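PDB 6RA3: putative dioxygenase (1H-3-hydroxy-4-oxoquinaldine 2,4-dioxygenase), which cleaves the ring of the Pseudomonas quinolone signal PQS as a dioxygenase of the alpha/beta-hydrolase fold, releasing N-octanoylanthranilate and carbon monoxide. Local coordinates for residues G67-D72 with W180-R185. Sequence-based numbering, arbitrary orientation.
Sequences GDFGID and WARAGR
Asp-68 and Arg-182 bring the two backbones closest, with 7.6 Å from CA to CA; helix 177-194 contributes only the side chains of Arg-182 and Arg-185, while the extended run before helix 71-84 adds the carbonyl of Phe-69. Asp-68 OD1 takes two salt bridges. Arg-182 NE reaches it at 2.9 Å, nearly along the C-O axis and almost straight (165°). Arg-185 NH2, 2.8 Å from the same Asp-68 OD1, descends from above the carboxylate plane on a more bent bond (140°). Both guanidinium groups present an edge to this oxygen. A water donates to Asp-68 OD2 and accepts from Arg-185 NE, a second link between these residues beside the direct one. In alpha/beta-hydrolase terms, the contact ties the loop entering a helix of the core to a helix inserted between the sixth and seventh strands. Arg-182 runs straight through chi1 and chi2, placing CD over one face of the Phe-69 ring, 3.7 Å from the centroid, a CH-pi contact offset toward the rim; the turn at chi3 then carries NE to Asp-68 OD1. Arg-182 CD also lies 3.3 Å from Phe-69 O. Asp-178 pairs with Arg-182 NH1, giving this buried arginine a second carboxylate, and Trp-31 meets the Phe-69 ring at planes about 20° apart.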
ATOM      1  N   GLY A  67     -19.558   2.539 -12.355  1.00 24.99           N
ATOM      2  CA  GLY A  67     -20.965   2.492 -12.688  1.00 31.20           C
ATOM      3  C   GLY A  67     -21.834   2.508 -11.443  1.00 41.48           C
ATOM      4  O   GLY A  67     -21.444   2.036 -10.364  1.00 30.23           O
ATOM      5  N   ASP A  68     -23.039   3.046 -11.613  1.00 36.11           N
ATOM      6  CA  ASP A  68     -23.961   3.234 -10.509  1.00 34.28           C
ATOM      7  C   ASP A  68     -24.313   1.893  -9.873  1.00 27.21           C
ATOM      8  O   ASP A  68     -24.430   0.867 -10.539  1.00 26.90           O
ATOM      9  CB  ASP A  68     -25.231   3.933 -11.006  1.00 43.17           C
ATOM     10  CG  ASP A  68     -25.956   4.671  -9.903  1.00 37.97           C
ATOM     11  OD1 ASP A  68     -25.311   5.054  -8.899  1.00 37.77           O
ATOM     12  OD2 ASP A  68     -27.173   4.865 -10.046  1.00 39.40           O
ATOM     13  N   PHE A  69     -24.505   1.917  -8.566  1.00 28.36           N
ATOM     14  CA  PHE A  69     -24.705   0.686  -7.820  1.00 34.47           C
ATOM     15  C   PHE A  69     -25.378   1.041  -6.504  1.00 26.97           C
ATOM     16  O   PHE A  69     -25.348   2.187  -6.060  1.00 29.68           O
ATOM     17  CB  PHE A  69     -23.363  -0.038  -7.576  1.00 31.55           C
ATOM     18  CG  PHE A  69     -22.461   0.648  -6.553  1.00 34.25           C
ATOM     19  CD1 PHE A  69     -21.520   1.594  -6.954  1.00 28.52           C
ATOM     20  CD2 PHE A  69     -22.549   0.324  -5.194  1.00 29.06           C
ATOM     21  CE1 PHE A  69     -20.700   2.230  -6.019  1.00 31.94           C
ATOM     22  CE2 PHE A  69     -21.745   0.953  -4.255  1.00 33.28           C
ATOM     23  CZ  PHE A  69     -20.810   1.904  -4.660  1.00 31.22           C
ATOM     24  N   GLY A  70     -25.937   0.033  -5.863  1.00 30.43           N
ATOM     25  CA  GLY A  70     -26.445   0.173  -4.503  1.00 33.79           C
ATOM     26  C   GLY A  70     -26.347  -1.130  -3.740  1.00 34.90           C
ATOM     27  O   GLY A  70     -25.376  -1.886  -3.897  1.00 27.79           O
ATOM     28  N   ILE A  71     -27.371  -1.417  -2.929  1.00 33.63           N
ATOM     29  CA  ILE A  71     -27.241  -2.474  -1.921  1.00 40.29           C
ATOM     30  C   ILE A  71     -27.159  -3.856  -2.567  1.00 35.79           C
ATOM     31  O   ILE A  71     -26.377  -4.710  -2.123  1.00 36.24           O
ATOM     32  CB  ILE A  71     -28.385  -2.348  -0.892  1.00 38.36           C
ATOM     33  CG1 ILE A  71     -28.194  -1.048  -0.108  1.00 35.73           C
ATOM     34  CG2 ILE A  71     -28.374  -3.484   0.093  1.00 38.97           C
ATOM     35  CD1 ILE A  71     -29.449  -0.527   0.560  1.00 35.84           C
ATOM     36  N   ASP A  72     -27.930  -4.105  -3.633  1.00 30.31           N
ATOM     37  CA  ASP A  72     -27.829  -5.391  -4.327  1.00 40.50           C
ATOM     38  C   ASP A  72     -26.392  -5.703  -4.759  1.00 42.19           C
ATOM     39  O   ASP A  72     -25.935  -6.855  -4.650  1.00 32.16           O
ATOM     40  CB  ASP A  72     -28.752  -5.409  -5.547  1.00 54.05           C
ATOM     41  CG  ASP A  72     -30.225  -5.504  -5.162  1.00 64.57           C
ATOM     42  OD1 ASP A  72     -30.511  -6.004  -4.048  1.00 59.07           O
ATOM     43  OD2 ASP A  72     -31.088  -5.083  -5.968  1.00 82.33           O
ATOM     44  N   TRP A 180     -20.880  10.626  -2.657  1.00 25.68           N
ATOM     45  CA  TRP A 180     -21.808  11.181  -1.678  1.00 33.62           C
ATOM     46  C   TRP A 180     -23.226  11.299  -2.233  1.00 36.38           C
ATOM     47  O   TRP A 180     -24.198  11.012  -1.524  1.00 34.20           O
ATOM     48  CB  TRP A 180     -21.285  12.524  -1.201  1.00 39.39           C
ATOM     49  CG  TRP A 180     -20.250  12.316  -0.187  1.00 44.93           C
ATOM     50  CD1 TRP A 180     -18.900  12.278  -0.377  1.00 46.00           C
ATOM     51  CD2 TRP A 180     -20.472  12.062   1.200  1.00 53.68           C
ATOM     52  NE1 TRP A 180     -18.264  12.030   0.815  1.00 48.13           N
ATOM     53  CE2 TRP A 180     -19.209  11.892   1.801  1.00 57.14           C
ATOM     54  CE3 TRP A 180     -21.621  11.963   1.996  1.00 50.64           C
ATOM     55  CZ2 TRP A 180     -19.062  11.630   3.161  1.00 54.79           C
ATOM     56  CZ3 TRP A 180     -21.474  11.707   3.342  1.00 56.77           C
ATOM     57  CH2 TRP A 180     -20.202  11.540   3.913  1.00 52.58           C
ATOM     58  N   ALA A 181     -23.374  11.726  -3.490  1.00 32.66           N
ATOM     59  CA  ALA A 181     -24.692  11.699  -4.119  1.00 35.75           C
ATOM     60  C   ALA A 181     -25.238  10.278  -4.158  1.00 30.88           C
ATOM     61  O   ALA A 181     -26.410  10.047  -3.837  1.00 31.44           O
ATOM     62  CB  ALA A 181     -24.638  12.316  -5.532  1.00 33.37           C
ATOM     63  N   ARG A 182     -24.404   9.301  -4.503  1.00 27.55           N
ATOM     64  CA  ARG A 182     -24.899   7.924  -4.604  1.00 32.15           C
ATOM     65  C   ARG A 182     -25.350   7.392  -3.247  1.00 33.23           C
ATOM     66  O   ARG A 182     -26.356   6.676  -3.154  1.00 27.98           O
ATOM     67  CB  ARG A 182     -23.828   6.997  -5.190  1.00 30.04           C
ATOM     68  CG  ARG A 182     -24.179   5.501  -5.150  1.00 33.60           C
ATOM     69  CD  ARG A 182     -23.134   4.681  -5.902  1.00 37.18           C
ATOM     70  NE  ARG A 182     -22.953   5.220  -7.243  1.00 35.61           N
ATOM     71  CZ  ARG A 182     -21.909   5.927  -7.667  1.00 36.85           C
ATOM     72  NH1 ARG A 182     -20.869   6.188  -6.864  1.00 32.43           N
ATOM     73  NH2 ARG A 182     -21.915   6.389  -8.920  1.00 34.60           N
ATOM     74  N   ALA A 183     -24.595   7.710  -2.192  1.00 33.50           N
ATOM     75  CA  ALA A 183     -24.997   7.343  -0.838  1.00 34.54           C
ATOM     76  C   ALA A 183     -26.380   7.901  -0.529  1.00 35.47           C
ATOM     77  O   ALA A 183     -27.254   7.183  -0.032  1.00 32.06           O
ATOM     78  CB  ALA A 183     -23.975   7.865   0.167  1.00 29.88           C
ATOM     79  N   GLY A 184     -26.590   9.182  -0.832  1.00 34.26           N
ATOM     80  CA  GLY A 184     -27.878   9.826  -0.647  1.00 35.32           C
ATOM     81  C   GLY A 184     -28.987   9.026  -1.272  1.00 33.28           C
ATOM     82  O   GLY A 184     -29.954   8.678  -0.596  1.00 34.51           O
ATOM     83  N   ARG A 185     -28.856   8.748  -2.569  1.00 27.70           N
ATOM     84  CA  ARG A 185     -29.831   7.955  -3.302  1.00 32.80           C
ATOM     85  C   ARG A 185     -30.103   6.624  -2.632  1.00 40.21           C
ATOM     86  O   ARG A 185     -31.265   6.219  -2.472  1.00 29.94           O
ATOM     87  CB  ARG A 185     -29.311   7.673  -4.714  1.00 37.36           C
ATOM     88  CG  ARG A 185     -30.015   8.340  -5.817  1.00 41.35           C
ATOM     89  CD  ARG A 185     -29.042   8.987  -6.732  1.00 45.63           C
ATOM     90  NE  ARG A 185     -27.997   8.095  -7.249  1.00 34.19           N
ATOM     91  CZ  ARG A 185     -26.800   8.534  -7.626  1.00 30.09           C
ATOM     92  NH1 ARG A 185     -26.506   9.814  -7.515  1.00 31.47           N
ATOM     93  NH2 ARG A 185     -25.879   7.695  -8.081  1.00 36.93           N
TER
HETATM   94  O   HOH W   1     -28.620   5.417  -8.005  1.00 31.55           O